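Side-chain contacts in protein insensitive (PDB 4IX7), which represses transcription of neural development genes by binding palindromic DNA through its BEN domain, and acts as a corepressor that inhibits Notch signaling: residues 39-44 and 100-105; 75-80 and 86-91; 3-8 and 17-22. All blocks are in the same frame, centred on the assembly; numbering follows the deposited sequence.

The three contacts sit in different parts of one BEN domain. Interactions 1 and 2 are buried and share helix 88-112, interaction 2 near its start and interaction 1 farther along. Their chemistry differs. Interaction 1 pairs charges across the contact and borders the DNA bases, while interaction 2 is aliphatic packing against helix 70-84. Interaction 3 is partly buried and lies off the DNA, where the N-terminal hairpin meets a short helix through an aromatic ring. The contacts are also linked directly: F39 of interaction 1 packs on I76 of interaction 2, and I7 and G8 of interaction 3 touch D75, F78 and A79 of interaction 2.

Interaction 1 (39-44 and 100-105); sequences FDRETL and ADENKM. With nucleotides of chain B.
L44 and E102 bring the backbones of 39-44 and 100-105 closest, with their CA atoms 6.0 Å apart. L44 CB lies against E102 CG at 3.8 Å, so the aliphatic part of the glutamate is packed while its carboxylate runs on to R41. R41 NH1 forms a salt bridge with E102 OE2 at 2.8 Å. The hydrogen bond is bent (137° at the hydrogen), it reaches the syn side of OE2, and the two flat groups stand almost perpendicular. The R41 chain bends at chi2 (-56°, about CB-CG), which brings CD as well as NH1 alongside the carboxylate. E102 OE2 has a second positive partner in K98, and R41 NH1 also bridges a DNA phosphate. R41 CG rests 3.5 Å from C6 of DG1 of chain B, and C8 of that guanine lies over one face of the guanidinium, toward its rim. With an alanine here, E102 would probably be left to K98 and the phosphate would lose its salt bridge.

Helix 88-112 of the BEN domain meets base edges in the major groove beside this contact. D101 OD1 accepts from N4 of DC4 of chain B at 2.9 Å in a nearly straight bond (176°). D101 CG is 3.3 Å from the methyl C7 of DT3 of chain B. D101 OD2 is held by R32, which probably helps to fix the carboxylate for this reading. K104 NZ donates to guanine O6 atoms. On the other segment, D40 caps the helix that carries R41 and L44. D40 OD1 accepts from T43 N at 2.8 Å, and it also bonds T43 OG1 at 2.6 Å from above the carboxylate plane.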
loop_
_atom_site.group_PDB
_atom_site.type_symbol
_atom_site.label_atom_id
_atom_site.label_comp_id
_atom_site.label_asym_id
_atom_site.label_seq_id
_atom_site.Cartn_x
_atom_site.Cartn_y
_atom_site.Cartn_z
ATOM N N PHE C 39 12.929 -18.291 3.568
ATOM C CA PHE C 39 12.005 -19.110 2.779
ATOM C C PHE C 39 12.609 -19.426 1.421
ATOM O O PHE C 39 13.280 -18.575 0.835
ATOM C CB PHE C 39 10.701 -18.342 2.526
ATOM C CG PHE C 39 9.927 -17.993 3.767
ATOM C CD1 PHE C 39 9.171 -18.953 4.421
ATOM C CD2 PHE C 39 9.929 -16.696 4.257
ATOM C CE1 PHE C 39 8.438 -18.627 5.565
ATOM C CE2 PHE C 39 9.192 -16.359 5.397
ATOM C CZ PHE C 39 8.448 -17.326 6.050
ATOM N N ASP C 40 12.371 -20.628 0.897
ATOM C CA ASP C 40 12.768 -20.872 -0.487
ATOM C C ASP C 40 11.834 -20.132 -1.455
ATOM O O ASP C 40 10.721 -19.736 -1.080
ATOM C CB ASP C 40 12.914 -22.368 -0.813
ATOM C CG ASP C 40 11.653 -23.168 -0.569
ATOM O OD1 ASP C 40 10.553 -22.706 -0.923
ATOM O OD2 ASP C 40 11.774 -24.305 -0.047
ATOM N N ARG C 41 12.294 -19.910 -2.683
ATOM C CA ARG C 41 11.525 -19.104 -3.631
ATOM C C ARG C 41 10.186 -19.754 -3.943
ATOM O O ARG C 41 9.192 -19.058 -4.148
ATOM C CB ARG C 41 12.292 -18.859 -4.938
ATOM C CG ARG C 41 13.662 -18.252 -4.774
ATOM C CD ARG C 41 13.650 -16.939 -4.018
ATOM N NE ARG C 41 15.025 -16.452 -3.899
ATOM C CZ ARG C 41 15.543 -15.462 -4.619
ATOM N NH1 ARG C 41 14.795 -14.795 -5.490
ATOM N NH2 ARG C 41 16.809 -15.117 -4.433
ATOM N N GLU C 42 10.158 -21.083 -3.979
ATOM C CA GLU C 42 8.913 -21.792 -4.277
ATOM C C GLU C 42 7.846 -21.514 -3.220
ATOM O O GLU C 42 6.677 -21.330 -3.550
ATOM C CB GLU C 42 9.145 -23.296 -4.426
ATOM C CG GLU C 42 7.957 -24.060 -5.021
ATOM C CD GLU C 42 7.031 -24.671 -3.973
ATOM O OE1 GLU C 42 5.961 -25.196 -4.361
ATOM O OE2 GLU C 42 7.366 -24.636 -2.766
ATOM N N THR C 43 8.253 -21.483 -1.954
ATOM C CA THR C 43 7.339 -21.137 -0.870
ATOM C C THR C 43 6.790 -19.716 -1.039
ATOM O O THR C 43 5.583 -19.485 -0.904
ATOM C CB THR C 43 8.037 -21.269 0.499
ATOM O OG1 THR C 43 8.465 -22.626 0.686
ATOM C CG2 THR C 43 7.093 -20.899 1.610
ATOM N N LEU C 44 7.679 -18.770 -1.337
ATOM C CA LEU C 44 7.269 -17.387 -1.543
ATOM C C LEU C 44 6.318 -17.266 -2.727
ATOM O O LEU C 44 5.400 -16.440 -2.725
ATOM C CB LEU C 44 8.494 -16.498 -1.781
ATOM C CG LEU C 44 9.469 -16.420 -0.603
ATOM C CD1 LEU C 44 10.687 -15.584 -0.996
ATOM C CD2 LEU C 44 8.788 -15.816 0.614
ATOM N N ALA C 100 4.349 -11.762 -4.532
ATOM C CA ALA C 100 3.809 -11.577 -5.880
ATOM C C ALA C 100 4.917 -11.619 -6.929
ATOM O O ALA C 100 4.739 -12.192 -8.000
ATOM C CB ALA C 100 3.035 -10.270 -5.963
ATOM N N ASP C 101 6.068 -11.035 -6.605
ATOM C CA ASP C 101 7.221 -11.052 -7.511
ATOM C C ASP C 101 7.715 -12.485 -7.769
ATOM O O ASP C 101 8.015 -12.863 -8.912
ATOM C CB ASP C 101 8.369 -10.204 -6.948
ATOM C CG ASP C 101 8.056 -8.709 -6.925
ATOM O OD1 ASP C 101 7.142 -8.260 -7.651
ATOM O OD2 ASP C 101 8.755 -7.966 -6.199
ATOM N N GLU C 102 7.780 -13.289 -6.714
ATOM C CA GLU C 102 8.247 -14.670 -6.847
ATOM C C GLU C 102 7.236 -15.527 -7.592
ATOM O O GLU C 102 7.602 -16.432 -8.343
ATOM C CB GLU C 102 8.577 -15.271 -5.482
ATOM C CG GLU C 102 9.784 -14.629 -4.820
ATOM C CD GLU C 102 11.097 -14.894 -5.555
ATOM O OE1 GLU C 102 11.169 -15.804 -6.421
ATOM O OE2 GLU C 102 12.082 -14.188 -5.257
ATOM N N ASN C 103 5.959 -15.239 -7.388
ATOM C CA ASN C 103 4.918 -15.931 -8.129
ATOM C C ASN C 103 5.058 -15.674 -9.626
ATOM O O ASN C 103 4.893 -16.587 -10.427
ATOM C CB ASN C 103 3.538 -15.506 -7.637
ATOM C CG ASN C 103 2.416 -16.206 -8.368
ATOM O OD1 ASN C 103 1.905 -15.700 -9.366
ATOM N ND2 ASN C 103 2.024 -17.377 -7.872
ATOM N N LYS C 104 5.368 -14.437 -9.999
ATOM C CA LYS C 104 5.520 -14.099 -11.413
ATOM C C LYS C 104 6.663 -14.881 -12.022
ATOM O O LYS C 104 6.579 -15.387 -13.148
ATOM C CB LYS C 104 5.762 -12.605 -11.586
ATOM C CG LYS C 104 4.505 -11.776 -11.443
ATOM C CD LYS C 104 4.839 -10.317 -11.222
ATOM C CE LYS C 104 3.564 -9.511 -11.082
ATOM N NZ LYS C 104 3.861 -8.083 -10.794
HETATM N N MSE C 105 7.732 -14.988 -11.254
HETATM C CA MSE C 105 8.887 -15.740 -11.713
HETATM C C MSE C 105 8.594 -17.241 -11.842
HETATM O O MSE C 105 9.039 -17.877 -12.799
HETATM C CB MSE C 105 10.074 -15.432 -10.807
HETATM C CG MSE C 105 10.448 -13.975 -10.896
HETATM SE SE MSE C 105 11.255 -13.662 -12.634
HETATM C CE MSE C 105 12.705 -14.884 -12.192
ATOM O "O5'" DG B 1 20.480 -15.618 -7.707
ATOM C "C5'" DG B 1 20.272 -15.091 -9.011
ATOM C "C4'" DG B 1 18.834 -15.300 -9.444
ATOM O "O4'" DG B 1 18.469 -16.697 -9.426
ATOM C "C3'" DG B 1 17.811 -14.700 -8.498
ATOM O "O3'" DG B 1 17.716 -13.353 -8.856
ATOM C "C2'" DG B 1 16.540 -15.445 -8.860
ATOM C "C1'" DG B 1 17.085 -16.838 -9.135
ATOM N N9 DG B 1 16.992 -17.799 -8.040
ATOM C C8 DG B 1 17.841 -17.866 -6.967
ATOM N N7 DG B 1 17.553 -18.837 -6.147
ATOM C C5 DG B 1 16.464 -19.461 -6.720
ATOM C C6 DG B 1 15.729 -20.583 -6.266
ATOM O O6 DG B 1 15.917 -21.246 -5.241
ATOM N N1 DG B 1 14.691 -20.910 -7.128
ATOM C C2 DG B 1 14.408 -20.230 -8.286
ATOM N N2 DG B 1 13.363 -20.700 -8.980
ATOM N N3 DG B 1 15.087 -19.170 -8.727
ATOM C C4 DG B 1 16.100 -18.839 -7.892
ATOM P P DT B 3 15.117 -7.706 -5.639
ATOM O OP1 DT B 3 16.248 -7.410 -4.729
ATOM O OP2 DT B 3 14.120 -8.739 -5.329
ATOM O "O5'" DT B 3 14.305 -6.339 -5.862
ATOM C "C5'" DT B 3 15.052 -5.185 -6.137
ATOM C "C4'" DT B 3 14.088 -4.052 -6.406
ATOM O "O4'" DT B 3 13.394 -4.326 -7.647
ATOM C "C3'" DT B 3 13.004 -3.865 -5.349
ATOM O "O3'" DT B 3 13.138 -2.540 -4.817
ATOM C "C2'" DT B 3 11.700 -4.100 -6.106
ATOM C "C1'" DT B 3 12.086 -3.788 -7.537
ATOM N N1 DT B 3 11.268 -4.448 -8.580
ATOM C C2 DT B 3 10.775 -3.676 -9.620
ATOM O O2 DT B 3 10.957 -2.468 -9.704
ATOM N N3 DT B 3 10.046 -4.375 -10.548
ATOM C C4 DT B 3 9.803 -5.734 -10.562
ATOM O O4 DT B 3 9.140 -6.261 -11.450
ATOM C C5 DT B 3 10.358 -6.477 -9.460
ATOM C C7 DT B 3 10.147 -7.959 -9.364
ATOM C C6 DT B 3 11.070 -5.814 -8.542
ATOM P P DC B 4 12.172 -2.031 -3.646
ATOM O OP1 DC B 4 12.887 -0.980 -2.883
ATOM O OP2 DC B 4 11.616 -3.216 -2.955
ATOM O "O5'" DC B 4 10.954 -1.384 -4.433
ATOM C "C5'" DC B 4 11.222 -0.272 -5.274
ATOM C "C4'" DC B 4 9.977 0.033 -6.075
ATOM O "O4'" DC B 4 9.666 -1.091 -6.924
ATOM C "C3'" DC B 4 8.718 0.219 -5.234
ATOM O "O3'" DC B 4 8.490 1.618 -5.209
ATOM C "C2'" DC B 4 7.619 -0.547 -5.976
ATOM C "C1'" DC B 4 8.300 -0.971 -7.264
ATOM N N1 DC B 4 7.891 -2.307 -7.771
ATOM C C2 DC B 4 7.223 -2.402 -8.997
ATOM O O2 DC B 4 6.991 -1.363 -9.620
ATOM N N3 DC B 4 6.851 -3.618 -9.452
ATOM C C4 DC B 4 7.122 -4.719 -8.735
ATOM N N4 DC B 4 6.737 -5.911 -9.224
ATOM C C5 DC B 4 7.787 -4.639 -7.470
ATOM C C6 DC B 4 8.150 -3.426 -7.032
#

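Interaction 2 (75-80 and 86-91); sequences DIIFAV and ASEKEV. With nucleotides of chain A.
V91 sets its two methyls against residues one helical turn apart, I77 and V80. V91 CG2 meets V80 CG1 at 3.6 Å, and V91 CG1 lies 3.9 Å from I77 CG1. With V91 CG1 anti to the backbone N (chi1 -177°), each methyl gets its own partner. I77 also turns CG2 to E88, one turn before V91, 3.7 Å from E88 CG. The extended glutamate chain thus lies against the isoleucine. E88 OE2 forms a salt bridge with R92 one turn on.

Farther out, S87 caps the start of helix 88-112: its OG accepts from E90 N at 3.1 Å. I76 packs on L35 and I38 of helix 27-38, and V80 reaches T31 of the same helix. K89 leaves its helix on the side away from 75-80. Its straight chain leads to a phosphate of DC5 of chain A, though the modelled approach of NZ is too short to be trusted in detail. The arrangement is two successive helices, 70-84 and 88-112, joined by a short turn and packed through branched aliphatic residues in the helical core of a BEN domain.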
loop_
_atom_site.group_PDB
_atom_site.type_symbol
_atom_site.label_atom_id
_atom_site.label_comp_id
_atom_site.label_asym_id
_atom_site.label_seq_id
_atom_site.Cartn_x
_atom_site.Cartn_y
_atom_site.Cartn_z
ATOM N N ASP C 75 8.706 -12.653 13.168
ATOM C CA ASP C 75 10.103 -12.328 13.435
ATOM C C ASP C 75 10.672 -11.346 12.419
ATOM O O ASP C 75 11.433 -10.446 12.784
ATOM C CB ASP C 75 10.962 -13.591 13.486
ATOM C CG ASP C 75 10.870 -14.302 14.827
ATOM O OD1 ASP C 75 10.288 -13.730 15.777
ATOM O OD2 ASP C 75 11.397 -15.428 14.920
ATOM N N ILE C 76 10.310 -11.516 11.149
ATOM C CA ILE C 76 10.771 -10.594 10.121
ATOM C C ILE C 76 10.243 -9.199 10.408
ATOM O O ILE C 76 10.983 -8.220 10.326
ATOM C CB ILE C 76 10.348 -11.055 8.713
ATOM C CG1 ILE C 76 11.122 -12.327 8.345
ATOM C CG2 ILE C 76 10.580 -9.944 7.674
ATOM C CD1 ILE C 76 10.611 -12.997 7.091
ATOM N N ILE C 77 8.968 -9.108 10.772
ATOM C CA ILE C 77 8.368 -7.817 11.107
ATOM C C ILE C 77 9.064 -7.220 12.327
ATOM O O ILE C 77 9.390 -6.036 12.341
ATOM C CB ILE C 77 6.857 -7.948 11.349
ATOM C CG1 ILE C 77 6.149 -8.325 10.047
ATOM C CG2 ILE C 77 6.293 -6.656 11.901
ATOM C CD1 ILE C 77 4.681 -8.743 10.246
ATOM N N PHE C 78 9.318 -8.046 13.337
ATOM C CA PHE C 78 10.038 -7.584 14.518
ATOM C C PHE C 78 11.385 -6.972 14.144
ATOM O O PHE C 78 11.705 -5.852 14.557
ATOM C CB PHE C 78 10.239 -8.728 15.517
ATOM C CG PHE C 78 10.959 -8.316 16.769
ATOM C CD1 PHE C 78 10.250 -7.906 17.886
ATOM C CD2 PHE C 78 12.346 -8.349 16.833
ATOM C CE1 PHE C 78 10.909 -7.527 19.044
ATOM C CE2 PHE C 78 13.013 -7.967 17.988
ATOM C CZ PHE C 78 12.291 -7.560 19.096
ATOM N N ALA C 79 12.171 -7.701 13.360
ATOM C CA ALA C 79 13.513 -7.249 13.022
ATOM C C ALA C 79 13.495 -5.957 12.201
ATOM O O ALA C 79 14.237 -5.014 12.493
ATOM C CB ALA C 79 14.258 -8.328 12.276
ATOM N N VAL C 80 12.660 -5.911 11.168
ATOM C CA VAL C 80 12.674 -4.758 10.265
ATOM C C VAL C 80 12.132 -3.502 10.955
ATOM O O VAL C 80 12.715 -2.427 10.842
ATOM C CB VAL C 80 11.922 -5.044 8.935
ATOM C CG1 VAL C 80 11.875 -3.788 8.061
ATOM C CG2 VAL C 80 12.603 -6.166 8.180
ATOM N N ALA C 86 10.317 1.284 10.479
ATOM C CA ALA C 86 9.181 1.267 9.569
ATOM C C ALA C 86 7.981 0.771 10.350
ATOM O O ALA C 86 8.140 0.178 11.414
ATOM C CB ALA C 86 9.465 0.335 8.407
ATOM N N SER C 87 6.778 1.004 9.839
ATOM C CA SER C 87 5.593 0.474 10.504
ATOM C C SER C 87 5.430 -0.994 10.147
ATOM O O SER C 87 5.983 -1.470 9.148
ATOM C CB SER C 87 4.339 1.243 10.098
ATOM O OG SER C 87 3.989 0.955 8.754
ATOM N N GLU C 88 4.677 -1.715 10.966
ATOM C CA GLU C 88 4.382 -3.105 10.653
ATOM C C GLU C 88 3.678 -3.208 9.294
ATOM O O GLU C 88 3.970 -4.105 8.499
ATOM C CB GLU C 88 3.538 -3.759 11.742
ATOM C CG GLU C 88 2.977 -5.096 11.300
ATOM C CD GLU C 88 2.567 -5.998 12.447
ATOM O OE1 GLU C 88 2.866 -5.665 13.621
ATOM O OE2 GLU C 88 1.950 -7.054 12.163
ATOM N N LYS C 89 2.764 -2.283 9.014
ATOM C CA LYS C 89 2.059 -2.307 7.734
ATOM C C LYS C 89 3.024 -2.189 6.539
ATOM O O LYS C 89 2.866 -2.874 5.525
ATOM C CB LYS C 89 1.002 -1.203 7.677
ATOM C CG LYS C 89 0.220 -1.198 6.382
ATOM C CD LYS C 89 -0.802 -0.071 6.334
ATOM C CE LYS C 89 -1.488 -0.039 4.970
ATOM N NZ LYS C 89 -2.620 0.932 4.921
ATOM N N GLU C 90 4.023 -1.323 6.673
ATOM C CA GLU C 90 5.026 -1.114 5.636
ATOM C C GLU C 90 5.808 -2.402 5.377
ATOM O O GLU C 90 6.084 -2.747 4.230
ATOM C CB GLU C 90 5.980 -0.000 6.072
ATOM C CG GLU C 90 6.869 0.552 4.989
ATOM C CD GLU C 90 7.636 1.769 5.471
ATOM O OE1 GLU C 90 7.157 2.416 6.432
ATOM O OE2 GLU C 90 8.713 2.066 4.907
ATOM N N VAL C 91 6.145 -3.120 6.444
ATOM C CA VAL C 91 6.857 -4.380 6.288
ATOM C C VAL C 91 5.960 -5.410 5.618
ATOM O O VAL C 91 6.387 -6.108 4.707
ATOM C CB VAL C 91 7.370 -4.918 7.630
ATOM C CG1 VAL C 91 8.153 -6.194 7.410
ATOM C CG2 VAL C 91 8.253 -3.871 8.300
ATOM P P DC A 5 -4.722 0.344 7.557
ATOM O OP1 DC A 5 -3.888 0.077 8.751
ATOM O OP2 DC A 5 -4.272 1.292 6.528
ATOM O "O5'" DC A 5 -5.015 -1.036 6.799
ATOM C "C5'" DC A 5 -5.600 -2.090 7.513
ATOM C "C4'" DC A 5 -5.953 -3.189 6.535
ATOM O "O4'" DC A 5 -7.025 -2.744 5.675
ATOM C "C3'" DC A 5 -4.834 -3.550 5.573
ATOM O "O3'" DC A 5 -4.216 -4.674 6.138
ATOM C "C2'" DC A 5 -5.550 -3.904 4.269
ATOM C "C1'" DC A 5 -7.013 -3.639 4.577
ATOM N N1 DC A 5 -7.753 -2.985 3.498
ATOM C C2 DC A 5 -8.670 -3.718 2.744
ATOM O O2 DC A 5 -8.801 -4.930 2.984
ATOM N N3 DC A 5 -9.366 -3.083 1.772
ATOM C C4 DC A 5 -9.171 -1.781 1.542
ATOM N N4 DC A 5 -9.887 -1.210 0.568
ATOM C C5 DC A 5 -8.236 -1.021 2.307
ATOM C C6 DC A 5 -7.560 -1.654 3.269
#

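Interaction 3 (3-8 and 17-22)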
loop_
_atom_site.group_PDB
_atom_site.type_symbol
_atom_site.label_atom_id
_atom_site.label_comp_id
_atom_site.label_asym_id
_atom_site.label_seq_id
_atom_site.Cartn_x
_atom_site.Cartn_y
_atom_site.Cartn_z
ATOM N N VAL C 3 28.169 -17.897 12.447
ATOM C CA VAL C 3 27.268 -17.681 13.571
ATOM C C VAL C 3 25.863 -17.320 13.098
ATOM O O VAL C 3 25.687 -16.455 12.235
ATOM C CB VAL C 3 27.806 -16.576 14.505
ATOM C CG1 VAL C 3 26.861 -16.352 15.663
ATOM C CG2 VAL C 3 29.196 -16.956 15.020
HETATM N N MSE C 4 24.864 -17.993 13.660
HETATM C CA MSE C 4 23.477 -17.680 13.344
HETATM C C MSE C 4 22.975 -16.566 14.270
HETATM O O MSE C 4 23.279 -16.550 15.467
HETATM C CB MSE C 4 22.598 -18.929 13.464
HETATM C CG MSE C 4 23.012 -20.090 12.566
HETATM SE SE MSE C 4 22.969 -19.664 10.650
HETATM C CE MSE C 4 21.046 -19.526 10.408
ATOM N N VAL C 5 22.224 -15.629 13.700
ATOM C CA VAL C 5 21.665 -14.511 14.440
ATOM C C VAL C 5 20.154 -14.708 14.579
ATOM O O VAL C 5 19.452 -14.882 13.582
ATOM C CB VAL C 5 21.923 -13.163 13.723
ATOM C CG1 VAL C 5 21.241 -12.027 14.469
ATOM C CG2 VAL C 5 23.413 -12.897 13.594
ATOM N N SER C 6 19.660 -14.703 15.816
ATOM C CA SER C 6 18.223 -14.750 16.080
ATOM C C SER C 6 17.611 -13.385 15.785
ATOM O O SER C 6 18.018 -12.380 16.373
ATOM C CB SER C 6 17.986 -15.124 17.546
ATOM O OG SER C 6 16.607 -15.263 17.828
ATOM N N ILE C 7 16.641 -13.328 14.875
ATOM C CA ILE C 7 16.134 -12.019 14.447
ATOM C C ILE C 7 14.896 -11.527 15.198
ATOM O O ILE C 7 14.513 -10.362 15.070
ATOM C CB ILE C 7 15.891 -11.935 12.907
ATOM C CG1 ILE C 7 14.572 -12.615 12.517
ATOM C CG2 ILE C 7 17.092 -12.495 12.135
ATOM C CD1 ILE C 7 14.205 -12.452 11.044
ATOM N N GLY C 8 14.272 -12.405 15.977
ATOM C CA GLY C 8 13.077 -12.019 16.709
ATOM C C GLY C 8 12.707 -13.012 17.783
ATOM O O GLY C 8 13.380 -14.030 17.949
ATOM N N SER C 17 26.506 -13.249 8.472
ATOM C CA SER C 17 26.997 -12.662 7.227
ATOM C C SER C 17 25.862 -11.963 6.476
ATOM O O SER C 17 26.067 -10.918 5.858
ATOM C CB SER C 17 27.680 -13.715 6.349
ATOM O OG SER C 17 26.786 -14.742 5.957
ATOM N N VAL C 18 24.663 -12.531 6.556
ATOM C CA VAL C 18 23.506 -11.928 5.916
ATOM C C VAL C 18 22.973 -10.766 6.753
ATOM O O VAL C 18 22.776 -9.659 6.244
ATOM C CB VAL C 18 22.388 -12.973 5.668
ATOM C CG1 VAL C 18 21.140 -12.298 5.126
ATOM C CG2 VAL C 18 22.873 -14.039 4.702
ATOM N N PHE C 19 22.768 -11.009 8.047
ATOM C CA PHE C 19 22.178 -10.010 8.931
ATOM C C PHE C 19 22.979 -8.710 8.948
ATOM O O PHE C 19 22.415 -7.618 8.872
ATOM C CB PHE C 19 22.062 -10.573 10.354
ATOM C CG PHE C 19 21.141 -9.789 11.247
ATOM C CD1 PHE C 19 19.767 -9.954 11.161
ATOM C CD2 PHE C 19 21.647 -8.889 12.176
ATOM C CE1 PHE C 19 18.912 -9.237 11.983
ATOM C CE2 PHE C 19 20.789 -8.168 13.006
ATOM C CZ PHE C 19 19.426 -8.345 12.904
ATOM N N GLU C 20 24.295 -8.833 9.046
ATOM C CA GLU C 20 25.156 -7.657 9.149
ATOM C C GLU C 20 25.299 -6.885 7.840
ATOM O O GLU C 20 25.733 -5.741 7.852
ATOM C CB GLU C 20 26.537 -8.060 9.663
ATOM C CG GLU C 20 26.509 -8.582 11.091
ATOM C CD GLU C 20 27.796 -9.261 11.491
ATOM O OE1 GLU C 20 28.666 -9.460 10.611
ATOM O OE2 GLU C 20 27.943 -9.598 12.684
ATOM N N ASN C 21 24.910 -7.495 6.725
ATOM C CA ASN C 21 25.082 -6.856 5.421
ATOM C C ASN C 21 23.776 -6.284 4.861
ATOM O O ASN C 21 23.733 -5.771 3.743
ATOM C CB ASN C 21 25.702 -7.837 4.430
ATOM C CG ASN C 21 26.169 -7.161 3.155
ATOM O OD1 ASN C 21 26.730 -6.058 3.186
ATOM N ND2 ASN C 21 25.916 -7.808 2.019
ATOM N N ILE C 22 22.711 -6.368 5.645
ATOM C CA ILE C 22 21.442 -5.764 5.253
ATOM C C ILE C 22 21.497 -4.243 5.391
ATOM O O ILE C 22 21.986 -3.713 6.394
ATOM C CB ILE C 22 20.295 -6.342 6.099
ATOM C CG1 ILE C 22 20.067 -7.805 5.723
ATOM C CG2 ILE C 22 19.015 -5.558 5.900
ATOM C CD1 ILE C 22 19.102 -8.516 6.640
#
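V5 sets one methyl over the face of the F19 ring. The two side chains cross at about a right angle. V5 belongs to strand 4-6, which pairs antiparallel with strand 13-15 in a small beta hairpin. The short helix 16-19 follows directly, and its F19 folds back on the hairpin. V5 CG1 stands 3.9 Å from the ring centroid and 12° off the ring normal, a CH-pi contact close to the centre of the face. Here V5 CG1 lies opposite the backbone N (chi1 176°), which aims this methyl at the ring.

I7 meets the same ring from an oblique direction. Its CG2 touches F19 CE1 at 3.7 Å. With I7 CG1 between the backbone N and the carbonyl carbon (chi1 79°), it is CG2 that faces F19, and the CG1 branch leads away from it. I7 goes on to pack against I38 of helix 27-38 and against I76 and A79 of helix 70-84. It therefore ties the hairpin end to the helical part of the domain.

F19 has further neighbours. Its ring meets that of W24 with the planes inclined, and it also touches V14 and K83. The nearest atoms of this contact and the DNA are about 11 Å apart. F19 also opens a type I turn that runs to I22. Overlapping this turn, N21 N is bonded to V18 O at 3.1 Å.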